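Local coordinates for uncharacterized protein (Vanderwaltozyma polyspora, PDB 5THE) that probably binds guide RNA as a budding-yeast Argonaute, here its C-terminal MID-PIWI lobe with the RNA 5' end in place, at residues W62-G66 with H67-S71; P92-M95 with E96-D100; K204-D208 with L209-A213; C217-W220 with D221-K224; N231-V234 with V235-M238. All blocks are in the same frame, centred on the assembly; numbering follows the deposited sequence.

Interaction 1: residues W62-G66 with H67-S71; sequences WNMKG and HQFIS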
# COMPACT_ATOMS: atom_id res chain seq x y z
N TRP A 62 -14.93 -0.71 9.14
CA TRP A 62 -15.07 -1.39 10.43
C TRP A 62 -14.13 -0.71 11.42
O TRP A 62 -13.55 0.34 11.14
CB TRP A 62 -14.80 -2.90 10.28
CG TRP A 62 -13.40 -3.20 9.80
CD1 TRP A 62 -12.29 -3.46 10.58
CD2 TRP A 62 -12.95 -3.25 8.44
NE1 TRP A 62 -11.19 -3.66 9.78
CE2 TRP A 62 -11.57 -3.54 8.47
CE3 TRP A 62 -13.58 -3.06 7.21
CZ2 TRP A 62 -10.82 -3.66 7.31
CZ3 TRP A 62 -12.83 -3.18 6.05
CH2 TRP A 62 -11.46 -3.48 6.11
N ASN A 63 -13.99 -1.31 12.60
CA ASN A 63 -13.01 -0.83 13.56
C ASN A 63 -12.49 -2.03 14.34
O ASN A 63 -13.08 -3.11 14.31
CB ASN A 63 -13.59 0.24 14.48
CG ASN A 63 -14.64 -0.31 15.38
OD1 ASN A 63 -14.34 -0.82 16.45
ND2 ASN A 63 -15.89 -0.24 14.95
N MET A 64 -11.37 -1.83 15.02
CA MET A 64 -10.68 -2.92 15.70
C MET A 64 -11.25 -3.24 17.07
O MET A 64 -10.86 -4.27 17.64
CB MET A 64 -9.18 -2.59 15.82
CG MET A 64 -8.39 -2.86 14.55
SD MET A 64 -8.69 -4.53 13.93
CE MET A 64 -7.87 -5.58 15.15
N LYS A 65 -12.15 -2.42 17.61
CA LYS A 65 -12.67 -2.65 18.96
C LYS A 65 -13.18 -4.07 19.12
O LYS A 65 -14.00 -4.55 18.33
CB LYS A 65 -13.78 -1.64 19.27
CG LYS A 65 -14.38 -1.79 20.67
CD LYS A 65 -15.13 -0.52 21.08
CE LYS A 65 -15.76 -0.67 22.46
NZ LYS A 65 -16.70 -1.83 22.50
N GLY A 66 -12.67 -4.77 20.14
CA GLY A 66 -13.03 -6.15 20.36
C GLY A 66 -12.35 -7.15 19.44
O GLY A 66 -12.61 -8.35 19.57
N HIS A 67 -11.49 -6.70 18.54
CA HIS A 67 -10.80 -7.61 17.64
C HIS A 67 -9.31 -7.59 17.93
O HIS A 67 -8.79 -6.68 18.58
CB HIS A 67 -11.03 -7.22 16.18
CG HIS A 67 -12.47 -7.23 15.78
ND1 HIS A 67 -13.27 -8.34 15.92
CD2 HIS A 67 -13.25 -6.26 15.24
CE1 HIS A 67 -14.49 -8.06 15.49
NE2 HIS A 67 -14.50 -6.80 15.07
N GLN A 68 -8.61 -8.59 17.41
CA GLN A 68 -7.17 -8.64 17.51
C GLN A 68 -6.56 -8.87 16.14
O GLN A 68 -7.17 -9.49 15.26
CB GLN A 68 -6.72 -9.72 18.49
CG GLN A 68 -7.10 -9.39 19.93
CD GLN A 68 -6.64 -10.44 20.91
OE1 GLN A 68 -6.42 -11.59 20.54
NE2 GLN A 68 -6.52 -10.06 22.17
N PHE A 69 -5.35 -8.34 15.97
CA PHE A 69 -4.56 -8.62 14.78
C PHE A 69 -4.29 -10.11 14.65
O PHE A 69 -4.04 -10.79 15.65
CB PHE A 69 -3.23 -7.87 14.84
CG PHE A 69 -3.37 -6.38 14.88
CD1 PHE A 69 -4.46 -5.75 14.29
CD2 PHE A 69 -2.42 -5.60 15.52
CE1 PHE A 69 -4.61 -4.36 14.32
CE2 PHE A 69 -2.55 -4.20 15.55
CZ PHE A 69 -3.65 -3.59 14.95
N ILE A 70 -4.28 -10.58 13.41
CA ILE A 70 -4.10 -12.01 13.14
C ILE A 70 -2.75 -12.50 13.64
O ILE A 70 -2.64 -13.58 14.21
CB ILE A 70 -4.26 -12.28 11.63
CG1 ILE A 70 -5.71 -12.13 11.20
CG2 ILE A 70 -3.70 -13.66 11.25
CD1 ILE A 70 -5.89 -11.97 9.68
N SER A 71 -1.69 -11.72 13.42
CA SER A 71 -0.34 -12.17 13.71
C SER A 71 0.46 -11.00 14.25
O SER A 71 0.62 -9.99 13.56
CB SER A 71 0.34 -12.75 12.47
OG SER A 71 1.71 -13.08 12.73
O HOH W 1 -9.63 -4.96 21.02

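Interaction 2: residues P92-M95 with E96-D100; sequences PASM and ESELD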
# COMPACT_ATOMS: atom_id res chain seq x y z
N PRO A 92 8.35 22.39 26.11
CA PRO A 92 7.85 22.78 27.43
C PRO A 92 8.28 21.80 28.50
O PRO A 92 8.49 20.61 28.24
CB PRO A 92 6.32 22.77 27.26
CG PRO A 92 6.09 22.83 25.81
CD PRO A 92 7.26 22.16 25.15
N ALA A 93 8.41 22.31 29.73
CA ALA A 93 8.87 21.48 30.84
C ALA A 93 7.94 20.29 31.08
O ALA A 93 8.39 19.25 31.57
CB ALA A 93 8.98 22.31 32.12
N SER A 94 6.67 20.41 30.70
CA SER A 94 5.72 19.33 30.90
C SER A 94 5.88 18.18 29.90
O SER A 94 5.27 17.12 30.09
CB SER A 94 4.30 19.88 30.81
OG SER A 94 4.11 20.55 29.57
N MET A 95 6.70 18.35 28.86
CA MET A 95 6.72 17.37 27.77
C MET A 95 7.25 16.03 28.25
O MET A 95 6.75 14.97 27.83
CB MET A 95 7.56 17.89 26.60
CG MET A 95 7.60 16.96 25.39
SD MET A 95 8.82 15.63 25.57
CE MET A 95 10.36 16.51 25.27
N GLU A 96 8.29 16.05 29.09
CA GLU A 96 8.96 14.82 29.47
C GLU A 96 7.98 13.83 30.10
O GLU A 96 7.88 12.68 29.67
CB GLU A 96 10.11 15.12 30.42
CG GLU A 96 10.83 13.87 30.89
CD GLU A 96 11.76 14.15 32.06
OE1 GLU A 96 12.27 15.29 32.16
OE2 GLU A 96 11.97 13.22 32.87
N SER A 97 7.23 14.28 31.11
CA SER A 97 6.28 13.38 31.76
C SER A 97 5.04 13.16 30.91
O SER A 97 4.44 12.08 30.95
CB SER A 97 5.90 13.90 33.16
OG SER A 97 5.37 15.21 33.08
N GLU A 98 4.65 14.15 30.11
CA GLU A 98 3.54 13.93 29.19
C GLU A 98 3.88 12.86 28.17
O GLU A 98 3.04 12.02 27.83
CB GLU A 98 3.14 15.24 28.51
CG GLU A 98 2.13 16.04 29.33
CD GLU A 98 1.79 17.39 28.71
OE1 GLU A 98 2.21 17.65 27.56
OE2 GLU A 98 1.09 18.18 29.37
N LEU A 99 5.13 12.84 27.70
CA LEU A 99 5.53 11.80 26.76
C LEU A 99 5.60 10.43 27.44
O LEU A 99 5.19 9.44 26.85
CB LEU A 99 6.87 12.16 26.12
CG LEU A 99 7.46 11.18 25.10
CD1 LEU A 99 6.44 10.84 24.01
CD2 LEU A 99 8.73 11.78 24.50
N ASP A 100 6.12 10.37 28.67
CA ASP A 100 6.08 9.12 29.43
C ASP A 100 4.66 8.60 29.58
O ASP A 100 4.39 7.40 29.40
CB ASP A 100 6.70 9.32 30.81
CG ASP A 100 8.18 9.52 30.75
OD1 ASP A 100 8.81 8.90 29.86
OD2 ASP A 100 8.72 10.31 31.56
O HOH W 2 10.26 18.37 29.32
O HOH W 3 7.59 16.82 32.57
O HOH W 4 11.36 18.48 32.03

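Interaction 3: residues K204-D208 with L209-A213; sequences KYITD and LKFGA. With nucleotides of chain B.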
# COMPACT_ATOMS: atom_id res chain seq x y z
N LYS A 204 13.75 9.39 7.72
CA LYS A 204 13.58 8.13 6.99
C LYS A 204 14.83 7.77 6.21
O LYS A 204 15.22 6.60 6.16
CB LYS A 204 12.35 8.23 6.08
CG LYS A 204 11.04 8.39 6.86
CD LYS A 204 10.81 7.21 7.82
CE LYS A 204 9.39 7.22 8.36
NZ LYS A 204 9.12 6.06 9.30
N TYR A 205 15.48 8.77 5.62
CA TYR A 205 16.73 8.53 4.91
C TYR A 205 17.76 7.88 5.82
O TYR A 205 18.42 6.91 5.44
CB TYR A 205 17.25 9.84 4.36
CG TYR A 205 18.59 9.76 3.67
CD1 TYR A 205 18.68 9.30 2.37
CD2 TYR A 205 19.75 10.17 4.31
CE1 TYR A 205 19.90 9.24 1.72
CE2 TYR A 205 20.98 10.11 3.67
CZ TYR A 205 21.04 9.64 2.37
OH TYR A 205 22.24 9.57 1.71
N ILE A 206 17.92 8.41 7.03
CA ILE A 206 18.87 7.84 7.97
C ILE A 206 18.38 6.49 8.47
O ILE A 206 19.13 5.51 8.47
CB ILE A 206 19.09 8.82 9.14
CG1 ILE A 206 19.82 10.07 8.65
CG2 ILE A 206 19.84 8.15 10.25
CD1 ILE A 206 19.69 11.24 9.62
N THR A 207 17.13 6.43 8.92
CA THR A 207 16.70 5.28 9.69
C THR A 207 16.29 4.11 8.80
O THR A 207 16.66 2.96 9.09
CB THR A 207 15.57 5.68 10.63
OG1 THR A 207 15.94 6.91 11.27
CG2 THR A 207 15.36 4.62 11.69
N ASP A 208 15.53 4.37 7.73
CA ASP A 208 15.23 3.30 6.77
C ASP A 208 16.46 2.97 5.94
O ASP A 208 16.93 1.83 5.91
CB ASP A 208 14.09 3.69 5.82
CG ASP A 208 12.75 3.92 6.49
OD1 ASP A 208 12.54 3.53 7.67
OD2 ASP A 208 11.89 4.50 5.79
N LEU A 209 16.98 3.97 5.23
CA LEU A 209 17.90 3.67 4.14
C LEU A 209 19.31 3.38 4.66
O LEU A 209 19.93 2.39 4.26
CB LEU A 209 17.88 4.82 3.13
CG LEU A 209 18.77 4.70 1.90
CD1 LEU A 209 18.13 5.44 0.76
CD2 LEU A 209 20.17 5.25 2.19
N LYS A 210 19.83 4.22 5.56
CA LYS A 210 21.18 3.99 6.07
C LYS A 210 21.22 2.80 7.03
O LYS A 210 22.04 1.89 6.86
CB LYS A 210 21.72 5.25 6.73
CG LYS A 210 22.11 6.36 5.74
CD LYS A 210 22.78 5.75 4.51
CE LYS A 210 23.99 6.55 4.03
NZ LYS A 210 23.60 7.92 3.61
N PHE A 211 20.35 2.78 8.04
CA PHE A 211 20.46 1.77 9.10
C PHE A 211 19.49 0.61 8.97
O PHE A 211 19.73 -0.45 9.55
CB PHE A 211 20.26 2.41 10.48
CG PHE A 211 21.43 3.21 10.93
CD1 PHE A 211 21.61 4.51 10.47
CD2 PHE A 211 22.37 2.67 11.79
CE1 PHE A 211 22.70 5.25 10.87
CE2 PHE A 211 23.47 3.40 12.20
CZ PHE A 211 23.63 4.70 11.74
N GLY A 212 18.40 0.77 8.23
CA GLY A 212 17.43 -0.31 8.18
C GLY A 212 16.85 -0.63 9.54
O GLY A 212 16.65 -1.80 9.86
N ALA A 213 16.60 0.39 10.36
CA ALA A 213 16.01 0.20 11.67
C ALA A 213 14.51 0.48 11.58
O ALA A 213 14.09 1.46 10.96
CB ALA A 213 16.66 1.11 12.72
OP3 U B 1 5.65 7.02 8.00
P U B 1 5.42 7.08 9.45
OP1 U B 1 6.67 6.71 10.16
OP2 U B 1 4.20 6.32 9.78
O5' U B 1 5.17 8.59 9.84
C5' U B 1 3.90 9.19 9.68
C4' U B 1 3.83 10.42 10.54
O4' U B 1 4.82 11.39 10.07
C3' U B 1 2.49 11.14 10.56
O3' U B 1 2.22 11.57 11.89
C2' U B 1 2.72 12.35 9.65
O2' U B 1 1.91 13.47 9.93
C1' U B 1 4.20 12.65 9.88
N1 U B 1 4.85 13.32 8.73
C2 U B 1 5.45 14.53 8.94
O2 U B 1 5.49 15.03 10.05
N3 U B 1 6.02 15.12 7.84
C4 U B 1 6.04 14.62 6.55
O4 U B 1 6.60 15.25 5.66
C5 U B 1 5.38 13.36 6.40
C6 U B 1 4.81 12.77 7.46
O HOH W 5 13.02 0.98 8.42

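Interaction 4: residues C217-W220 with D221-K224; sequences CVVW and DNFK. With nucleotides of chain B.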
# COMPACT_ATOMS: atom_id res chain seq x y z
N CYS A 217 7.01 7.47 12.77
CA CYS A 217 6.90 8.84 13.25
C CYS A 217 5.50 9.13 13.74
O CYS A 217 4.51 8.59 13.25
CB CYS A 217 7.26 9.84 12.16
SG CYS A 217 8.95 9.70 11.66
N VAL A 218 5.42 10.08 14.65
CA VAL A 218 4.16 10.49 15.23
C VAL A 218 4.30 11.99 15.50
O VAL A 218 5.35 12.44 15.96
CB VAL A 218 3.94 9.60 16.48
CG1 VAL A 218 4.31 10.27 17.78
CG2 VAL A 218 2.64 8.88 16.45
N VAL A 219 3.29 12.78 15.11
CA VAL A 219 3.29 14.20 15.44
C VAL A 219 2.83 14.34 16.88
O VAL A 219 1.78 13.82 17.26
CB VAL A 219 2.40 15.01 14.47
CG1 VAL A 219 2.34 16.49 14.87
CG2 VAL A 219 2.91 14.89 13.05
N TRP A 220 3.65 15.03 17.68
CA TRP A 220 3.43 15.12 19.12
C TRP A 220 2.06 15.70 19.47
O TRP A 220 1.39 15.21 20.38
CB TRP A 220 4.54 15.96 19.76
CG TRP A 220 4.41 16.20 21.24
CD1 TRP A 220 4.54 17.39 21.88
CD2 TRP A 220 4.11 15.23 22.27
NE1 TRP A 220 4.36 17.24 23.23
CE2 TRP A 220 4.10 15.92 23.50
CE3 TRP A 220 3.87 13.85 22.26
CZ2 TRP A 220 3.85 15.28 24.72
CZ3 TRP A 220 3.61 13.21 23.48
CH2 TRP A 220 3.61 13.93 24.69
N ASP A 221 1.62 16.75 18.76
CA ASP A 221 0.32 17.33 19.12
C ASP A 221 -0.82 16.36 18.85
O ASP A 221 -1.89 16.50 19.45
CB ASP A 221 0.08 18.65 18.39
CG ASP A 221 0.93 19.79 18.95
OD1 ASP A 221 1.36 19.69 20.12
OD2 ASP A 221 1.16 20.79 18.23
N ASN A 222 -0.61 15.36 18.00
CA ASN A 222 -1.59 14.29 17.85
C ASN A 222 -1.42 13.23 18.93
O ASN A 222 -2.37 12.89 19.64
CB ASN A 222 -1.47 13.64 16.47
CG ASN A 222 -1.82 14.57 15.35
OD1 ASN A 222 -2.60 15.51 15.53
ND2 ASN A 222 -1.24 14.32 14.18
N PHE A 223 -0.20 12.69 19.04
CA PHE A 223 0.07 11.59 19.95
C PHE A 223 -0.32 11.95 21.38
O PHE A 223 -0.92 11.13 22.09
CB PHE A 223 1.56 11.24 19.88
CG PHE A 223 1.96 10.01 20.65
CD1 PHE A 223 1.15 8.88 20.64
CD2 PHE A 223 3.15 9.98 21.37
CE1 PHE A 223 1.52 7.75 21.36
CE2 PHE A 223 3.53 8.84 22.08
CZ PHE A 223 2.71 7.72 22.07
N LYS A 224 -0.02 13.18 21.80
CA LYS A 224 -0.26 13.60 23.17
C LYS A 224 -1.74 13.59 23.56
O LYS A 224 -2.04 13.69 24.75
CB LYS A 224 0.34 15.00 23.39
CG LYS A 224 -0.53 16.12 22.89
CD LYS A 224 0.26 17.43 22.84
CE LYS A 224 1.09 17.64 24.10
NZ LYS A 224 0.26 17.64 25.33
OP3 U B 1 5.65 7.02 8.00
P U B 1 5.42 7.08 9.45
OP1 U B 1 6.67 6.71 10.16
OP2 U B 1 4.20 6.32 9.78
O5' U B 1 5.17 8.59 9.84
C5' U B 1 3.90 9.19 9.68
C4' U B 1 3.83 10.42 10.54
O4' U B 1 4.82 11.39 10.07
C3' U B 1 2.49 11.14 10.56
O3' U B 1 2.22 11.57 11.89
C2' U B 1 2.72 12.35 9.65
O2' U B 1 1.91 13.47 9.93
C1' U B 1 4.20 12.65 9.88
N1 U B 1 4.85 13.32 8.73
C2 U B 1 5.45 14.53 8.94
O2 U B 1 5.49 15.03 10.05
N3 U B 1 6.02 15.12 7.84
C4 U B 1 6.04 14.62 6.55
O4 U B 1 6.60 15.25 5.66
C5 U B 1 5.38 13.36 6.40
C6 U B 1 4.81 12.77 7.46
P A B 2 0.70 11.72 12.40
OP1 A B 2 0.08 12.77 11.55
OP2 A B 2 0.74 11.86 13.89
O5' A B 2 0.02 10.33 12.03
C5' A B 2 0.63 9.09 12.41
C4' A B 2 -0.38 7.97 12.38
O4' A B 2 -1.34 8.17 13.44
C3' A B 2 -1.24 7.89 11.14
O3' A B 2 -0.58 7.25 10.08
C2' A B 2 -2.46 7.14 11.64
O2' A B 2 -2.16 5.76 11.82
C1' A B 2 -2.62 7.76 13.02
N9 A B 2 -3.47 8.97 13.01
C8 A B 2 -3.07 10.25 12.76
N7 A B 2 -4.02 11.14 12.88
C5 A B 2 -5.12 10.38 13.26
C6 A B 2 -6.43 10.74 13.54
N6 A B 2 -6.83 12.01 13.47
N1 A B 2 -7.30 9.75 13.88
C2 A B 2 -6.84 8.49 13.93
N3 A B 2 -5.61 8.02 13.68
C4 A B 2 -4.80 9.03 13.35

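Interaction 5: residues N231-V234 with V235-M238; sequences NSNV and VMKM. With nucleotides of chain B.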
# COMPACT_ATOMS: atom_id res chain seq x y z
N ASN A 231 -3.94 5.51 18.67
CA ASN A 231 -2.94 4.51 19.02
C ASN A 231 -3.17 3.22 18.26
O ASN A 231 -2.21 2.59 17.81
CB ASN A 231 -2.95 4.27 20.53
CG ASN A 231 -2.42 5.46 21.29
OD1 ASN A 231 -1.80 6.36 20.70
ND2 ASN A 231 -2.65 5.49 22.59
N SER A 232 -4.43 2.81 18.11
CA SER A 232 -4.73 1.59 17.35
C SER A 232 -4.28 1.73 15.90
O SER A 232 -3.74 0.78 15.32
CB SER A 232 -6.23 1.29 17.41
OG SER A 232 -6.68 1.22 18.75
N ASN A 233 -4.51 2.89 15.29
CA ASN A 233 -4.09 3.09 13.91
C ASN A 233 -2.57 3.08 13.79
O ASN A 233 -2.03 2.47 12.87
CB ASN A 233 -4.68 4.39 13.36
CG ASN A 233 -6.18 4.30 13.16
OD1 ASN A 233 -6.74 3.22 13.11
ND2 ASN A 233 -6.84 5.44 13.06
N VAL A 234 -1.89 3.76 14.71
CA VAL A 234 -0.43 3.81 14.68
C VAL A 234 0.16 2.41 14.69
O VAL A 234 1.05 2.08 13.91
CB VAL A 234 0.11 4.65 15.86
CG1 VAL A 234 1.60 4.38 16.08
CG2 VAL A 234 -0.14 6.16 15.61
N VAL A 235 -0.34 1.55 15.59
CA VAL A 235 0.27 0.24 15.77
C VAL A 235 -0.06 -0.69 14.62
O VAL A 235 0.64 -1.68 14.42
CB VAL A 235 -0.15 -0.35 17.13
CG1 VAL A 235 -1.57 -0.91 17.09
CG2 VAL A 235 0.87 -1.39 17.61
N MET A 236 -1.11 -0.40 13.84
CA MET A 236 -1.34 -1.17 12.62
C MET A 236 -0.09 -1.16 11.76
O MET A 236 0.37 -2.21 11.29
CB MET A 236 -2.54 -0.61 11.85
CG MET A 236 -3.88 -0.83 12.56
SD MET A 236 -5.30 -0.37 11.57
CE MET A 236 -5.66 -1.86 10.65
N LYS A 237 0.49 0.03 11.60
CA LYS A 237 1.68 0.18 10.77
C LYS A 237 2.89 -0.49 11.41
O LYS A 237 3.65 -1.18 10.72
CB LYS A 237 1.95 1.68 10.53
CG LYS A 237 0.83 2.35 9.72
CD LYS A 237 0.42 3.73 10.26
CE LYS A 237 1.52 4.79 10.10
NZ LYS A 237 1.90 5.07 8.67
N MET A 238 3.06 -0.32 12.72
CA MET A 238 4.17 -0.97 13.42
C MET A 238 4.10 -2.48 13.24
O MET A 238 5.10 -3.13 12.92
CB MET A 238 4.12 -0.62 14.90
CG MET A 238 4.28 0.87 15.18
SD MET A 238 4.16 1.17 16.95
CE MET A 238 4.78 2.86 17.08
P A B 2 0.70 11.72 12.40
OP1 A B 2 0.08 12.77 11.55
OP2 A B 2 0.74 11.86 13.89
O5' A B 2 0.02 10.33 12.03
C5' A B 2 0.63 9.09 12.41
C4' A B 2 -0.38 7.97 12.38
O4' A B 2 -1.34 8.17 13.44
C3' A B 2 -1.24 7.89 11.14
O3' A B 2 -0.58 7.25 10.08
C2' A B 2 -2.46 7.14 11.64
O2' A B 2 -2.16 5.76 11.82
C1' A B 2 -2.62 7.76 13.02
N9 A B 2 -3.47 8.97 13.01
C8 A B 2 -3.07 10.25 12.76
N7 A B 2 -4.02 11.14 12.88
C5 A B 2 -5.12 10.38 13.26
C6 A B 2 -6.43 10.74 13.54
N6 A B 2 -6.83 12.01 13.47
N1 A B 2 -7.30 9.75 13.88
C2 A B 2 -6.84 8.49 13.93
N3 A B 2 -5.61 8.02 13.68
C4 A B 2 -4.80 9.03 13.35
P A B 3 -0.91 7.69 8.57
OP1 A B 3 0.06 6.88 7.78
OP2 A B 3 -0.93 9.18 8.46
O5' A B 3 -2.39 7.15 8.34
C5' A B 3 -2.66 5.76 8.40
C4' A B 3 -4.14 5.48 8.44
O4' A B 3 -4.72 5.95 9.69
C3' A B 3 -4.97 6.18 7.37
O3' A B 3 -4.89 5.50 6.14
C2' A B 3 -6.36 6.15 7.98
O2' A B 3 -6.93 4.85 7.85
C1' A B 3 -6.03 6.40 9.46
N9 A B 3 -6.07 7.84 9.72
C8 A B 3 -5.09 8.76 9.43
N7 A B 3 -5.45 9.99 9.73
C5 A B 3 -6.73 9.84 10.23
C6 A B 3 -7.63 10.79 10.70
N6 A B 3 -7.33 12.10 10.75
N1 A B 3 -8.83 10.33 11.12
C2 A B 3 -9.08 9.00 11.04
N3 A B 3 -8.31 8.00 10.60
C4 A B 3 -7.14 8.52 10.21

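Interaction 1: residues W62-G66 with H67-S71
Met64 and Phe69 meet at about a right angle. The Met64 chain is bent at both chi2 (-51°) and chi3, and this brings its methyl up to the CD1-CE1 side of the ring. CE lies 3.5 Å from Phe69 CD1, in an oblique approach. The sulfur is farther off, with SD 5.3 Å from the centroid of the Phe69 ring, a loose Met-aromatic contact. The same methyl, Met64 CE, also packs 3.7 Å from His67 CB.

The His67 ring is turned differently. Its CD2 corner points at the backbone of Asn63, with Asn63 O in the ring plane 3.3 Å from His67 CD2. The carbonyl oxygen Lys65 O lies over one face. Phe39 stacks on the same imidazole from outside the segments.

These side chains are set by a type II turn from Met64 to His67. His67 N donates to Met64 O at 2.7 Å, and Gly66 takes the positive phi that such a turn needs. An Asx turn overlaps its start, in which Lys65 N donates to Asn63 OD1 at 2.9 Å. A water links Gly66 N, weakly, with His67 O.

Phe69 continues onto Val235 and Met236 of helix 228-241. The contact of Met64 with Phe69 is apolar and buried and probably rests on dispersion, while hydrogen bonds fix the turn on its exposed side.

Interaction 2: residues P92-M95 with E96-D100
The first turn of helix 95-111 forms here, where the chain leaves a type I turn running from Pro92 to Met95. Two backbone bonds start the helical pattern. Glu98 N donates to Ser94 O at 3.0 Å, nearly along the C=O axis. Leu99 N donates to Met95 O at 2.7 Å. The preceding turn is closed by Met95 N on Pro92 O.

Waters serve the amides that come before this pattern. One bridges Pro92 O and Glu96 N. Another accepts from Ser97 N at 3.0 Å and donates to Ala93 O at 2.7 Å. The start of the helix is therefore partly hydrated.

On the buried side, Met95 and Leu99 stand one helical turn apart. Met95 CG is trans to the backbone N (chi1 -178°), and the chain then bends at chi2 and chi3. This brings Met95 SD to 4.0 Å from Leu99 CD2. Phe83 of strand 77-85 and Trp220 both pack against this pair, so the helix start is fastened to the parallel sheet of the MID domain and to helix 220-223.

The other side chains of this turn are polar. The Glu98 chain passes Ser94 O, with Glu98 CB at 3.3 Å from that oxygen, and then runs out extended. Its OE1 makes a salt bridge with Lys224 NZ. Glu96 OE2 and Asp100 OD2 both pair with Lys122 NZ, and this lysine holds two carboxylates from successive turns.

Interaction 3: residues K204-D208 with L209-A213
Ile206 and Phe211 lie side by side and point the same way on the packed part of this helix end. Ile206 CG2 is 4.1 Å from Phe211 CD1, and Ile206 O meets the Phe211 ring at its edge, in plane. Leu175 of helix 169-179 touches the same phenyl ring. Thr207 CG2 packs 3.9 Å from Ala213 CB, while Thr207 OG1 bonds Tyr189 OH. Leu209, packed on Phe505 of helix 490-515, meets the Tyr205 ring obliquely through CD2. Tyr205 CG is trans to the backbone N (chi1 176°), which sends the ring along the helix.

The backbone widens here into a pi-type turn. Lys210 N donates to Tyr205 O at 3.0 Å, and Phe211 N to Ile206 O at the same length. Ala213 N then reaches back to Thr207 O at 2.9 Å. Gly212, with positive phi, is where the chain leaves the helix.

The loose side is that of exposed Lys210. Its chain bends at three torsions to bring NZ to Tyr205 OH, a weak bond.

Asp208 OD1 shares a water with Ala213 O, and Asp208 OD2 pairs with Arg501. Facing the RNA, Lys204 NZ donates to OP1 of U1 of chain B at 2.7 Å and also to Asn215 OD1. Helix 197-210 joins strands 185-191 and 215-219 in a beta-alpha-beta unit, and Lys204 belongs to the 5'-phosphate pocket of the Argonaute MID domain.

Interaction 4: residues C217-W220 with D221-K224
The indole of Trp220 carries Lys224 CB over one face, 3.5 Å from the centroid of its six-membered ring and 6° off the normal. This is a CH-pi contact. At the indole edge, in plane, sits Phe223 CD2, 3.9 Å from Trp220 CZ3. The Lys224 chain crosses the indole at about a right angle. It bends at chi3 (-44°) and chi4, which lays Lys224 CE 3.4 Å from Trp220 NE1. Phe83 meets the indole edge-to-face.

Phe223 also takes Val218 CG1 against its CB, at 3.6 Å. This packing joins the end of strand 215-219 to helix 220-223. Val219 is the N-cap residue. Its carbonyl oxygen accepts twice, in plane from Phe223 N and from above the plane from Asn222 N.

The same turn grips the RNA. Cys217 N donates to OP1 of U1 of chain B at 2.7 Å. Val219 N, at 3.0 Å, and Asn222 ND2, at 3.2 Å and almost straight (179°), both donate to OP2 of A2 of chain B. Three neutral N-H groups of this turn thus bind two successive phosphates. At the first they work beside Lys204, and at the second the helix start would probably add to their pull.

Interaction 5: residues N231-V234 with V235-M238
Val234 and Met238 cross one turn apart on helix 228-241, with Val234 CG1 3.7 Å from Met238 CE. Met238 is extended beyond CG, and this carries its methyl to the valine. The other branch of Val234 serves the RNA: Val234 CG2 is 3.2 Å from O4' of A2 of chain B.

Asn233 and Met236 lie side by side, pointing the same way, with Asn233 OD1 4.2 Å from Met236 SD. The amide of Asn233 reaches the minor-groove side of the base, where Asn233 ND2 is 2.9 Å from N3 of A2 of chain B. Lys237 bends at chi2, chi3 and chi4 (137°, 68° and 62°), and its curled chain passes A2 to bring NZ to OP1 of A3 of chain B at 2.7 Å. NZ also bonds the carbonyl oxygen of Ile549 and pairs with a further phosphate of the RNA.

The helix backbone sets these groups in place. Val235 N donates to Asn231 O at 3.1 Å, and Met236 N to Ser232 O at 3.2 Å. The bond from Met238 N to Val234 O is weak.

Farther out, Phe106 of helix 95-111 covers Val234 and Met238, and Val218 of strand 215-219 lies against Val234. Asn231 ND2 bonds Asp109 OD2, while Ser232 OG turns back to Ile228 O. Val234 thus stands between core and RNA, with Asn233 and Lys237 reaching the RNA, as in Argonaute proteins that hold the guide 5' end at the MID-PIWI junction.

The five contacts follow one another along the chain without overlap. Interactions 2 and 4 touch, with centres about 13 Å apart: helix 95-111 rests on helix 220-223. Interactions 4 and 5 are also about 13 Å apart between centres and touch through Val218 and Val234. Interaction 1, a loop, lies about 11 Å from interaction 5 between centres and braces helix 228-241 through Phe69. Interaction 3 meets interaction 4 where Lys204 comes near Cys217, and helix 197-210 leads into strand 215-219. Interactions 3, 4 and 5 contact successive nucleotides at the RNA 5' end. Interactions 1 and 2 pack on helices that touch this RNA, as at the 5'-end pocket of other Argonautes.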